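Local coordinates for NEQ263 (Nanoarchaeum equitans Kin4-M, PDB 5BN3), which forms, together with NeqA, the core complex of an unusual archaeal ATP synthase and probably binds adenine nucleotides, at residues Pro7-Leu13 against Asn37-Leu43; Leu124-Lys129 against Ser273-Ile277; Lys155-Ala161 against Asn184-Ser190; Ala232-Arg236 against Arg249-Leu255. One frame throughout, in Å; residues are numbered along the deposited sequence.

Interaction 1: residues Pro7-Leu13 against Asn37-Leu43; sequences PLIAVEL and NKALALL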
# COMPACT_ATOMS: atom_id res chain seq x y z
N PRO B 7 -17.65 -22.02 -13.52
CA PRO B 7 -17.60 -22.59 -14.87
C PRO B 7 -16.42 -23.53 -15.11
O PRO B 7 -16.13 -23.84 -16.26
CB PRO B 7 -17.42 -21.34 -15.75
CG PRO B 7 -16.60 -20.43 -14.89
CD PRO B 7 -17.04 -20.68 -13.46
N LEU B 8 -15.76 -23.99 -14.04
CA LEU B 8 -14.56 -24.81 -14.21
C LEU B 8 -14.81 -26.32 -14.10
O LEU B 8 -15.51 -26.78 -13.20
CB LEU B 8 -13.47 -24.41 -13.20
CG LEU B 8 -12.13 -25.12 -13.35
CD1 LEU B 8 -11.46 -24.72 -14.65
CD2 LEU B 8 -11.21 -24.84 -12.17
N ILE B 9 -14.24 -27.07 -15.04
CA ILE B 9 -14.19 -28.53 -14.93
C ILE B 9 -12.75 -29.03 -15.05
O ILE B 9 -11.96 -28.50 -15.83
CB ILE B 9 -15.09 -29.24 -15.97
CG1 ILE B 9 -14.64 -28.95 -17.40
CG2 ILE B 9 -16.55 -28.84 -15.79
CD1 ILE B 9 -15.42 -29.70 -18.47
N ALA B 10 -12.41 -30.03 -14.24
CA ALA B 10 -11.13 -30.70 -14.35
C ALA B 10 -11.38 -32.06 -14.98
O ALA B 10 -12.28 -32.79 -14.55
CB ALA B 10 -10.47 -30.85 -13.00
N VAL B 11 -10.59 -32.40 -15.99
CA VAL B 11 -10.90 -33.57 -16.80
C VAL B 11 -9.66 -34.32 -17.31
O VAL B 11 -8.60 -33.74 -17.51
CB VAL B 11 -11.84 -33.16 -17.96
CG1 VAL B 11 -11.23 -33.48 -19.31
CG2 VAL B 11 -13.19 -33.81 -17.78
N GLU B 12 -9.82 -35.63 -17.49
CA GLU B 12 -8.72 -36.48 -17.94
C GLU B 12 -8.80 -36.67 -19.45
O GLU B 12 -9.80 -37.15 -19.98
CB GLU B 12 -8.77 -37.85 -17.25
CG GLU B 12 -9.13 -37.80 -15.76
CD GLU B 12 -10.63 -37.71 -15.50
OE1 GLU B 12 -11.40 -37.58 -16.47
OE2 GLU B 12 -11.03 -37.76 -14.32
N LEU B 13 -7.74 -36.27 -20.15
CA LEU B 13 -7.69 -36.37 -21.61
C LEU B 13 -6.36 -36.95 -22.08
O LEU B 13 -5.30 -36.61 -21.56
CB LEU B 13 -7.87 -34.99 -22.25
CG LEU B 13 -9.20 -34.25 -22.11
CD1 LEU B 13 -9.14 -32.90 -22.81
CD2 LEU B 13 -10.33 -35.08 -22.67
N ASN B 37 -1.76 -35.78 -18.92
CA ASN B 37 -3.12 -36.14 -19.33
C ASN B 37 -4.20 -35.44 -18.51
O ASN B 37 -5.37 -35.85 -18.52
CB ASN B 37 -3.32 -37.65 -19.29
CG ASN B 37 -3.13 -38.24 -17.91
OD1 ASN B 37 -2.17 -37.91 -17.22
ND2 ASN B 37 -4.04 -39.12 -17.50
N LYS B 38 -3.82 -34.39 -17.79
CA LYS B 38 -4.77 -33.60 -17.01
C LYS B 38 -5.11 -32.31 -17.74
O LYS B 38 -4.23 -31.62 -18.25
CB LYS B 38 -4.20 -33.28 -15.63
CG LYS B 38 -3.73 -34.49 -14.84
CD LYS B 38 -4.85 -35.48 -14.59
CE LYS B 38 -4.41 -36.59 -13.65
NZ LYS B 38 -3.17 -37.27 -14.13
N ALA B 39 -6.40 -31.98 -17.79
CA ALA B 39 -6.85 -30.74 -18.42
C ALA B 39 -7.82 -29.97 -17.54
O ALA B 39 -8.61 -30.57 -16.80
CB ALA B 39 -7.48 -31.03 -19.77
N LEU B 40 -7.76 -28.65 -17.62
CA LEU B 40 -8.77 -27.80 -17.01
C LEU B 40 -9.55 -27.14 -18.14
O LEU B 40 -8.96 -26.70 -19.13
CB LEU B 40 -8.12 -26.73 -16.12
CG LEU B 40 -7.30 -27.18 -14.91
CD1 LEU B 40 -6.87 -25.99 -14.06
CD2 LEU B 40 -8.07 -28.18 -14.08
N ALA B 41 -10.87 -27.09 -18.01
CA ALA B 41 -11.69 -26.49 -19.06
C ALA B 41 -12.72 -25.51 -18.52
O ALA B 41 -13.19 -25.64 -17.39
CB ALA B 41 -12.37 -27.57 -19.89
N LEU B 42 -13.06 -24.52 -19.34
CA LEU B 42 -14.07 -23.52 -18.97
C LEU B 42 -15.35 -23.73 -19.76
O LEU B 42 -15.34 -23.69 -20.99
CB LEU B 42 -13.54 -22.11 -19.21
CG LEU B 42 -12.56 -21.56 -18.18
CD1 LEU B 42 -12.20 -20.12 -18.49
CD2 LEU B 42 -13.16 -21.66 -16.80
N LEU B 43 -16.45 -23.93 -19.05
CA LEU B 43 -17.75 -24.14 -19.67
C LEU B 43 -18.24 -22.88 -20.39
O LEU B 43 -18.01 -21.76 -19.93
CB LEU B 43 -18.77 -24.58 -18.62
CG LEU B 43 -18.44 -25.88 -17.90
CD1 LEU B 43 -19.36 -26.10 -16.71
CD2 LEU B 43 -18.53 -27.05 -18.86

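Interaction 2: residues Leu124-Lys129 against Ser273-Ile277; sequences LLKGQK and SITLI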
# COMPACT_ATOMS: atom_id res chain seq x y z
N LEU B 124 -9.95 12.18 -34.76
CA LEU B 124 -9.84 10.75 -35.01
C LEU B 124 -9.48 10.51 -36.48
O LEU B 124 -10.07 11.13 -37.37
CB LEU B 124 -11.17 10.07 -34.69
CG LEU B 124 -11.47 8.67 -35.24
CD1 LEU B 124 -10.58 7.63 -34.61
CD2 LEU B 124 -12.93 8.30 -35.02
N LEU B 125 -8.52 9.63 -36.73
CA LEU B 125 -8.12 9.31 -38.10
C LEU B 125 -8.60 7.91 -38.50
O LEU B 125 -8.78 7.05 -37.64
CB LEU B 125 -6.60 9.42 -38.26
CG LEU B 125 -6.02 10.77 -38.68
CD1 LEU B 125 -6.44 11.87 -37.73
CD2 LEU B 125 -4.51 10.70 -38.76
N LYS B 126 -8.82 7.69 -39.79
CA LYS B 126 -9.30 6.39 -40.26
C LYS B 126 -8.22 5.32 -40.08
O LYS B 126 -7.11 5.45 -40.60
CB LYS B 126 -9.76 6.45 -41.72
CG LYS B 126 -10.63 5.25 -42.12
CD LYS B 126 -11.29 5.45 -43.48
CE LYS B 126 -10.31 5.25 -44.62
NZ LYS B 126 -10.99 5.30 -45.95
N GLY B 127 -8.56 4.27 -39.34
CA GLY B 127 -7.61 3.22 -39.04
C GLY B 127 -6.98 3.39 -37.67
O GLY B 127 -6.21 2.54 -37.22
N GLN B 128 -7.29 4.49 -37.00
CA GLN B 128 -6.73 4.76 -35.69
C GLN B 128 -7.44 3.95 -34.60
O GLN B 128 -8.62 3.61 -34.73
CB GLN B 128 -6.81 6.26 -35.37
CG GLN B 128 -6.02 6.71 -34.14
CD GLN B 128 -6.01 8.22 -33.98
OE1 GLN B 128 -6.63 8.95 -34.76
NE2 GLN B 128 -5.31 8.71 -32.97
N LYS B 129 -6.70 3.62 -33.55
CA LYS B 129 -7.31 3.07 -32.35
C LYS B 129 -7.22 4.12 -31.24
O LYS B 129 -6.12 4.59 -30.91
CB LYS B 129 -6.62 1.76 -31.93
CG LYS B 129 -5.10 1.83 -31.87
CD LYS B 129 -4.51 0.53 -31.38
CE LYS B 129 -3.01 0.66 -31.18
NZ LYS B 129 -2.27 0.81 -32.46
N SER B 273 -9.70 -0.63 -43.79
CA SER B 273 -9.33 -0.09 -42.48
C SER B 273 -10.23 -0.57 -41.35
O SER B 273 -11.43 -0.81 -41.55
CB SER B 273 -9.34 1.44 -42.52
OG SER B 273 -10.66 1.94 -42.68
N ILE B 274 -9.65 -0.72 -40.17
CA ILE B 274 -10.41 -0.92 -38.95
C ILE B 274 -10.15 0.24 -38.00
O ILE B 274 -9.04 0.40 -37.48
CB ILE B 274 -10.02 -2.23 -38.23
CG1 ILE B 274 -10.37 -3.45 -39.11
CG2 ILE B 274 -10.73 -2.34 -36.89
CD1 ILE B 274 -9.96 -4.77 -38.49
N THR B 275 -11.17 1.07 -37.78
CA THR B 275 -11.09 2.12 -36.78
C THR B 275 -11.67 1.58 -35.48
O THR B 275 -12.81 1.11 -35.44
CB THR B 275 -11.84 3.39 -37.22
OG1 THR B 275 -11.30 3.86 -38.46
CG2 THR B 275 -11.70 4.49 -36.18
N LEU B 276 -10.88 1.63 -34.41
CA LEU B 276 -11.24 0.96 -33.17
C LEU B 276 -11.38 1.94 -32.01
O LEU B 276 -10.48 2.72 -31.73
CB LEU B 276 -10.19 -0.11 -32.84
CG LEU B 276 -10.34 -0.90 -31.54
CD1 LEU B 276 -11.68 -1.60 -31.51
CD2 LEU B 276 -9.21 -1.90 -31.39
N ILE B 277 -12.53 1.88 -31.34
CA ILE B 277 -12.77 2.73 -30.17
C ILE B 277 -13.14 1.88 -28.95
O ILE B 277 -14.31 1.54 -28.76
CB ILE B 277 -13.86 3.78 -30.45
CG1 ILE B 277 -13.49 4.63 -31.66
CG2 ILE B 277 -14.07 4.67 -29.23
CD1 ILE B 277 -14.53 5.68 -32.03

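Interaction 3: residues Lys155-Ala161 against Asn184-Ser190; sequences KTIIFAA and NSAIFIS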
# COMPACT_ATOMS: atom_id res chain seq x y z
N LYS B 155 -19.90 3.05 -43.45
CA LYS B 155 -19.13 1.92 -42.96
C LYS B 155 -19.96 0.91 -42.17
O LYS B 155 -21.00 1.24 -41.61
CB LYS B 155 -17.97 2.42 -42.08
CG LYS B 155 -17.12 3.51 -42.72
CD LYS B 155 -16.05 4.01 -41.76
CE LYS B 155 -15.21 5.12 -42.37
NZ LYS B 155 -16.03 6.32 -42.69
N THR B 156 -19.48 -0.34 -42.13
CA THR B 156 -20.06 -1.34 -41.25
C THR B 156 -19.64 -1.03 -39.81
O THR B 156 -18.46 -0.79 -39.54
CB THR B 156 -19.56 -2.76 -41.62
OG1 THR B 156 -19.93 -3.06 -42.97
CG2 THR B 156 -20.18 -3.79 -40.70
N ILE B 157 -20.60 -1.03 -38.90
CA ILE B 157 -20.30 -0.85 -37.48
C ILE B 157 -20.33 -2.20 -36.77
O ILE B 157 -21.31 -2.94 -36.89
CB ILE B 157 -21.30 0.09 -36.80
CG1 ILE B 157 -21.22 1.49 -37.43
CG2 ILE B 157 -21.03 0.19 -35.31
CD1 ILE B 157 -22.23 2.46 -36.87
N ILE B 158 -19.27 -2.53 -36.05
CA ILE B 158 -19.27 -3.72 -35.21
C ILE B 158 -19.22 -3.31 -33.75
O ILE B 158 -18.30 -2.61 -33.32
CB ILE B 158 -18.12 -4.68 -35.56
CG1 ILE B 158 -18.24 -5.12 -37.02
CG2 ILE B 158 -18.12 -5.88 -34.64
CD1 ILE B 158 -17.15 -6.06 -37.47
N PHE B 159 -20.21 -3.76 -32.98
CA PHE B 159 -20.33 -3.40 -31.57
C PHE B 159 -20.10 -4.63 -30.70
O PHE B 159 -20.84 -5.61 -30.79
CB PHE B 159 -21.71 -2.80 -31.30
CG PHE B 159 -21.98 -2.52 -29.85
CD1 PHE B 159 -21.06 -1.82 -29.08
CD2 PHE B 159 -23.17 -2.92 -29.27
CE1 PHE B 159 -21.32 -1.55 -27.75
CE2 PHE B 159 -23.44 -2.65 -27.94
CZ PHE B 159 -22.51 -1.97 -27.18
N ALA B 160 -19.07 -4.57 -29.86
CA ALA B 160 -18.81 -5.64 -28.91
C ALA B 160 -19.19 -5.20 -27.50
O ALA B 160 -18.54 -4.33 -26.92
CB ALA B 160 -17.35 -6.04 -28.95
N ALA B 161 -20.24 -5.81 -26.97
CA ALA B 161 -20.69 -5.51 -25.61
C ALA B 161 -20.14 -6.57 -24.65
O ALA B 161 -20.57 -7.72 -24.67
CB ALA B 161 -22.20 -5.46 -25.54
N ASN B 184 -26.69 -2.23 -41.19
CA ASN B 184 -25.27 -2.31 -41.52
C ASN B 184 -24.42 -2.39 -40.26
O ASN B 184 -23.38 -1.74 -40.14
CB ASN B 184 -24.84 -1.14 -42.40
CG ASN B 184 -23.55 -1.41 -43.15
OD1 ASN B 184 -23.07 -2.55 -43.19
ND2 ASN B 184 -22.99 -0.37 -43.76
N SER B 185 -24.87 -3.21 -39.31
CA SER B 185 -24.15 -3.42 -38.07
C SER B 185 -24.16 -4.89 -37.66
O SER B 185 -25.10 -5.62 -37.97
CB SER B 185 -24.76 -2.57 -36.95
OG SER B 185 -24.69 -1.20 -37.27
N ALA B 186 -23.10 -5.32 -36.99
CA ALA B 186 -23.04 -6.64 -36.38
C ALA B 186 -22.80 -6.44 -34.89
O ALA B 186 -21.85 -5.76 -34.50
CB ALA B 186 -21.94 -7.48 -37.00
N ILE B 187 -23.65 -7.03 -34.06
CA ILE B 187 -23.59 -6.81 -32.62
C ILE B 187 -23.29 -8.09 -31.86
O ILE B 187 -23.96 -9.11 -32.04
CB ILE B 187 -24.89 -6.16 -32.11
CG1 ILE B 187 -25.10 -4.80 -32.79
CG2 ILE B 187 -24.85 -5.99 -30.60
CD1 ILE B 187 -26.42 -4.13 -32.45
N PHE B 188 -22.26 -8.05 -31.01
CA PHE B 188 -21.87 -9.20 -30.22
C PHE B 188 -21.99 -8.88 -28.73
O PHE B 188 -21.39 -7.92 -28.24
CB PHE B 188 -20.44 -9.63 -30.57
CG PHE B 188 -20.28 -10.04 -32.01
CD1 PHE B 188 -19.97 -9.10 -32.99
CD2 PHE B 188 -20.44 -11.37 -32.39
CE1 PHE B 188 -19.83 -9.48 -34.32
CE2 PHE B 188 -20.30 -11.75 -33.71
CZ PHE B 188 -20.00 -10.81 -34.68
N ILE B 189 -22.77 -9.69 -28.02
CA ILE B 189 -23.11 -9.40 -26.63
C ILE B 189 -22.81 -10.56 -25.69
O ILE B 189 -23.31 -11.67 -25.89
CB ILE B 189 -24.61 -9.04 -26.50
CG1 ILE B 189 -24.95 -7.82 -27.35
CG2 ILE B 189 -24.99 -8.80 -25.05
CD1 ILE B 189 -26.43 -7.57 -27.51
N SER B 190 -21.99 -10.31 -24.68
CA SER B 190 -21.87 -11.24 -23.55
C SER B 190 -22.46 -10.57 -22.32
O SER B 190 -22.05 -9.46 -21.96
CB SER B 190 -20.42 -11.64 -23.31
OG SER B 190 -19.58 -10.51 -23.16

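Interaction 4: residues Ala232-Arg236 against Arg249-Leu255; sequences ADALR and RGYPAYL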
# COMPACT_ATOMS: atom_id res chain seq x y z
N ALA B 232 -11.07 -7.06 -18.61
CA ALA B 232 -9.94 -7.35 -17.72
C ALA B 232 -10.38 -8.20 -16.53
O ALA B 232 -9.63 -9.07 -16.08
CB ALA B 232 -9.30 -6.06 -17.25
N ASP B 233 -11.58 -7.94 -16.03
CA ASP B 233 -12.12 -8.68 -14.90
C ASP B 233 -12.32 -10.16 -15.25
O ASP B 233 -12.01 -11.04 -14.45
CB ASP B 233 -13.46 -8.07 -14.45
CG ASP B 233 -14.06 -8.78 -13.26
OD1 ASP B 233 -14.72 -9.83 -13.45
OD2 ASP B 233 -13.89 -8.30 -12.12
N ALA B 234 -12.82 -10.41 -16.45
CA ALA B 234 -13.01 -11.77 -16.93
C ALA B 234 -11.67 -12.48 -17.12
O ALA B 234 -11.54 -13.66 -16.80
CB ALA B 234 -13.80 -11.77 -18.22
N LEU B 235 -10.69 -11.75 -17.64
CA LEU B 235 -9.35 -12.31 -17.83
C LEU B 235 -8.72 -12.70 -16.50
O LEU B 235 -8.04 -13.72 -16.39
CB LEU B 235 -8.45 -11.31 -18.57
CG LEU B 235 -7.18 -11.90 -19.19
CD1 LEU B 235 -7.53 -12.79 -20.37
CD2 LEU B 235 -6.19 -10.82 -19.60
N ARG B 236 -8.95 -11.87 -15.48
CA ARG B 236 -8.45 -12.14 -14.14
C ARG B 236 -9.14 -13.36 -13.54
O ARG B 236 -8.52 -14.14 -12.81
CB ARG B 236 -8.66 -10.92 -13.24
CG ARG B 236 -8.26 -11.13 -11.79
CD ARG B 236 -8.36 -9.84 -11.00
NE ARG B 236 -9.71 -9.29 -11.00
CZ ARG B 236 -10.04 -8.11 -10.48
NH1 ARG B 236 -9.12 -7.35 -9.91
NH2 ARG B 236 -11.30 -7.70 -10.53
N ARG B 249 -3.30 -6.05 -8.13
CA ARG B 249 -4.75 -6.18 -7.93
C ARG B 249 -5.34 -7.49 -8.43
O ARG B 249 -6.53 -7.55 -8.77
CB ARG B 249 -5.51 -5.00 -8.57
CG ARG B 249 -5.39 -3.68 -7.82
CD ARG B 249 -6.13 -2.58 -8.56
NE ARG B 249 -5.84 -1.25 -8.03
CZ ARG B 249 -6.70 -0.51 -7.32
NH1 ARG B 249 -7.91 -0.97 -7.05
NH2 ARG B 249 -6.34 0.69 -6.88
N GLY B 250 -4.53 -8.54 -8.47
CA GLY B 250 -5.00 -9.83 -8.93
C GLY B 250 -4.96 -10.02 -10.44
O GLY B 250 -5.08 -11.15 -10.93
N TYR B 251 -4.82 -8.92 -11.18
CA TYR B 251 -4.76 -9.00 -12.64
C TYR B 251 -3.53 -9.78 -13.08
O TYR B 251 -2.47 -9.67 -12.47
CB TYR B 251 -4.75 -7.59 -13.25
CG TYR B 251 -6.05 -6.83 -13.07
CD1 TYR B 251 -7.18 -7.16 -13.81
CD2 TYR B 251 -6.14 -5.77 -12.19
CE1 TYR B 251 -8.36 -6.47 -13.65
CE2 TYR B 251 -7.31 -5.06 -12.03
CZ TYR B 251 -8.42 -5.42 -12.76
OH TYR B 251 -9.59 -4.72 -12.60
N PRO B 252 -3.67 -10.57 -14.16
CA PRO B 252 -2.55 -11.40 -14.64
C PRO B 252 -1.37 -10.55 -15.11
O PRO B 252 -1.55 -9.42 -15.56
CB PRO B 252 -3.16 -12.17 -15.82
CG PRO B 252 -4.36 -11.38 -16.22
CD PRO B 252 -4.89 -10.77 -14.96
N ALA B 253 -0.17 -11.12 -15.02
CA ALA B 253 1.05 -10.42 -15.40
C ALA B 253 1.09 -10.03 -16.87
O ALA B 253 1.76 -9.07 -17.25
CB ALA B 253 2.25 -11.29 -15.06
N TYR B 254 0.37 -10.78 -17.70
CA TYR B 254 0.37 -10.56 -19.14
C TYR B 254 -0.80 -9.67 -19.60
O TYR B 254 -1.15 -9.68 -20.78
CB TYR B 254 0.32 -11.90 -19.88
CG TYR B 254 -0.76 -12.83 -19.38
CD1 TYR B 254 -2.06 -12.74 -19.85
CD2 TYR B 254 -0.47 -13.81 -18.44
CE1 TYR B 254 -3.05 -13.58 -19.39
CE2 TYR B 254 -1.45 -14.66 -17.98
CZ TYR B 254 -2.73 -14.54 -18.45
OH TYR B 254 -3.71 -15.39 -17.99
N LEU B 255 -1.39 -8.92 -18.68
CA LEU B 255 -2.54 -8.08 -19.00
C LEU B 255 -2.27 -7.11 -20.16
O LEU B 255 -3.10 -6.96 -21.05
CB LEU B 255 -3.04 -7.31 -17.77
CG LEU B 255 -4.26 -6.42 -17.99
CD1 LEU B 255 -5.42 -7.22 -18.55
CD2 LEU B 255 -4.68 -5.72 -16.71
O HOH W 1 -6.26 -15.44 -18.23

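Interaction 1: residues Pro7-Leu13 against Asn37-Leu43
Ile-9 lays its CG1 branch against the methyl group of Ala-41, CG1 to CB 3.6 Å. With CG1 held between the backbone N and the carbonyl carbon (chi1 63°), the CG2 methyl is turned to the isopropyl end of Leu-43, where CG2 and CD1 are 4.0 Å apart and the two side chains cross at about a right angle. An alanine in place of Ile-9 is likely to open a gap beside Ala-41 and Leu-43 and to give the Leu-43 methyls freedom to shift. Val-11 and Ala-39 continue this buried face, and Leu-13 closes it with CD1 3.9 Å from Ala-39 CB. On the other face Leu-40 CD2 sits 3.7 Å from Ala-10 CB, while Leu-8 CD1 lies 4.1 Å from Leu-42 CD2. Six backbone hydrogen bonds join the antiparallel strands, from Leu-43 N to Pro-7 O (2.8 Å) as far as Leu-13 N to Asn-37 O (2.9 Å). They pair strands 8-12 and 38-43, two inner strands of the antiparallel sheet of the N-terminal domain, with 3-5 and 28-35 on their outer sides. The polar bonding across the contact is therefore all main chain, and the side chains add only apolar cohesion.

Interaction 2: residues Leu124-Lys129 against Ser273-Ile277
Gly-127, inside a type II turn from Leu-125 to Gln-128, and Lys-129, just after it, pass beside Thr-275 and Leu-276, and the backbones are linked by a single bridge in which Leu-276 N donates to Gln-128 O at 3.0 Å. Gly-127 takes the third position of the turn at phi 98°, a backbone shape in which a CB would collide with the carbonyl O of Lys-126. Its N-H points almost straight at the hydroxyl of Thr-275 (N to OG1 2.9 Å, 172°), so a side-chain oxygen of the strand, not a carbonyl, takes the N-H of the turn. The other branch of the threonine, CG2, lies anti to N and meets Leu-124 CD1 tip to tip at 3.7 Å. Lys-126 runs past Ser-273, with CG 3.4 Å from OG; its NZ and that hydroxyl then share one partner, Asp-220, by a salt bridge and a hydrogen bond. Within the turn, the extended side chain of Gln-128 brings OE1 to Leu-125 N, which meets it in the carbonyl plane at 2.8 Å. The NE2 of Gln-128 is held by Glu-300 O and Ser-325 OG, while Lys-129 directs its NZ to Glu-264 and Glu-300. In this P-loop NTPase-type domain, strand 273-281 lies in the sheet between strands 131-134 and 220-226, parallel to both; the segment 124-129 leads into the former, and Ile-274 packs on helix 196-215.

Interaction 3: residues Lys155-Ala161 against Asn184-Ser190
Phe-159 and Ile-187 meet where the two parallel strands of a beta-alpha-beta unit (strand 156-162, helix 166-178, strand 185-190) lie side by side, their axes only 5° from parallel. The methyl CG2 of Ile-187 approaches the Phe-159 ring obliquely, 3.7 Å from CD2. Next to them on the same face, Ala-161 CB touches Ile-189 CG1 at 4.1 Å, and Ile-157 CB lies beside Ser-185 OG. On the opposite face the Phe-188 ring presents its edge to Ile-158, whose CG2 lies near the ring plane and 4.0 Å from CE1. At the start of the pair, the hydroxyl of Thr-156 donates to Asn-184 OD1 over 3.2 Å, coming from a position tilted 33° out of the amide's carbonyl plane.

Backbone bonds set this register, running to and fro from Ile-157 N to Asn-184 O (3.1 Å) through Phe-188 N to Phe-159 O (2.8 Å). Further out, the face bearing Phe-159 and Ile-187 is covered by helix 166-178: Phe-172 stacks on the Phe-159 ring, which chi1 of 175° swings anti to the backbone N, and Ile-173 packs on Ile-187 and Ile-189. Helix 196-215 covers Ile-158, Ala-186 and Phe-188, with Phe-74 also against the last ring. The hydroxyl of Ser-185 is tied back to Ala-181 O, and that of Ser-190 to Thr-202. At the far end, Ser-190 N donates to Ala-161 O at 3.0 Å in a nearly straight bond.

Interaction 4: residues Ala232-Arg236 against Arg249-Leu255
Arg-236 lays its guanidinium flat over one face of the Tyr-251 ring, the planes 15° apart and Arg-236 CZ 4.2 Å from the ring centroid, a cation-pi stack offset so that NH1 lies over Tyr-251 CZ. Two partners in the guanidinium plane fix its rotation: NH1 donates to Arg-249 O at 2.8 Å, and NH2 forms a salt bridge with Asp-233 OD2 at 3.1 Å, reaching it from above the carboxylate plane. NH1 also pairs with Glu-342 of a neighbouring alpha chain, which Arg-249 grips as well. A leucine in place of Arg-236 would probably leave Asp-233 without this positive partner, Arg-249 O without its donor and the glutamate with one arginine fewer, and uncover the Tyr-251 face. The joined elements are helix 228-241 and the loop leading to helix 255-263, where Pro-252 to Leu-255 form a type I turn and Tyr-254 is the N-cap residue. Apolar contacts line the turn and the residue before it: Leu-235 CD2 touches Pro-252 CG at 3.9 Å and Leu-255 CD1 at 3.8 Å, while Ala-232 CB lies obliquely against the Tyr-251 ring, 3.7 Å from CE1. A water bridges helix and loop, 3.1 Å from Leu-235 O, to which it donates, and 2.6 Å from Tyr-254 OH, which also bonds Glu-244.

How the interactions relate
Interactions 2 and 3 share the central sheet of the nucleotide-binding domain, their centres 15 Å apart, and meet where Lys-126 CD touches Lys-155 CE at 4.1 Å; strand 220-226 runs between their strands 156-162 and 273-281. Interaction 2 lies closest to the nucleotide: the side chain of Gln-128 is about 5 Å from that of Arg-326, a residue seen to bind ADP in this protein although no ADP is bound to this chain here, and about 8 Å from an ADP in the assembly. Interaction 1, in the N-terminal domain, is about 7 Å from interaction 4 at the nearest atoms, and Leu-42 packs on helix 228-241, which carries residues 232-236. Both also reach an alpha chain, interaction 4 through salt bridges.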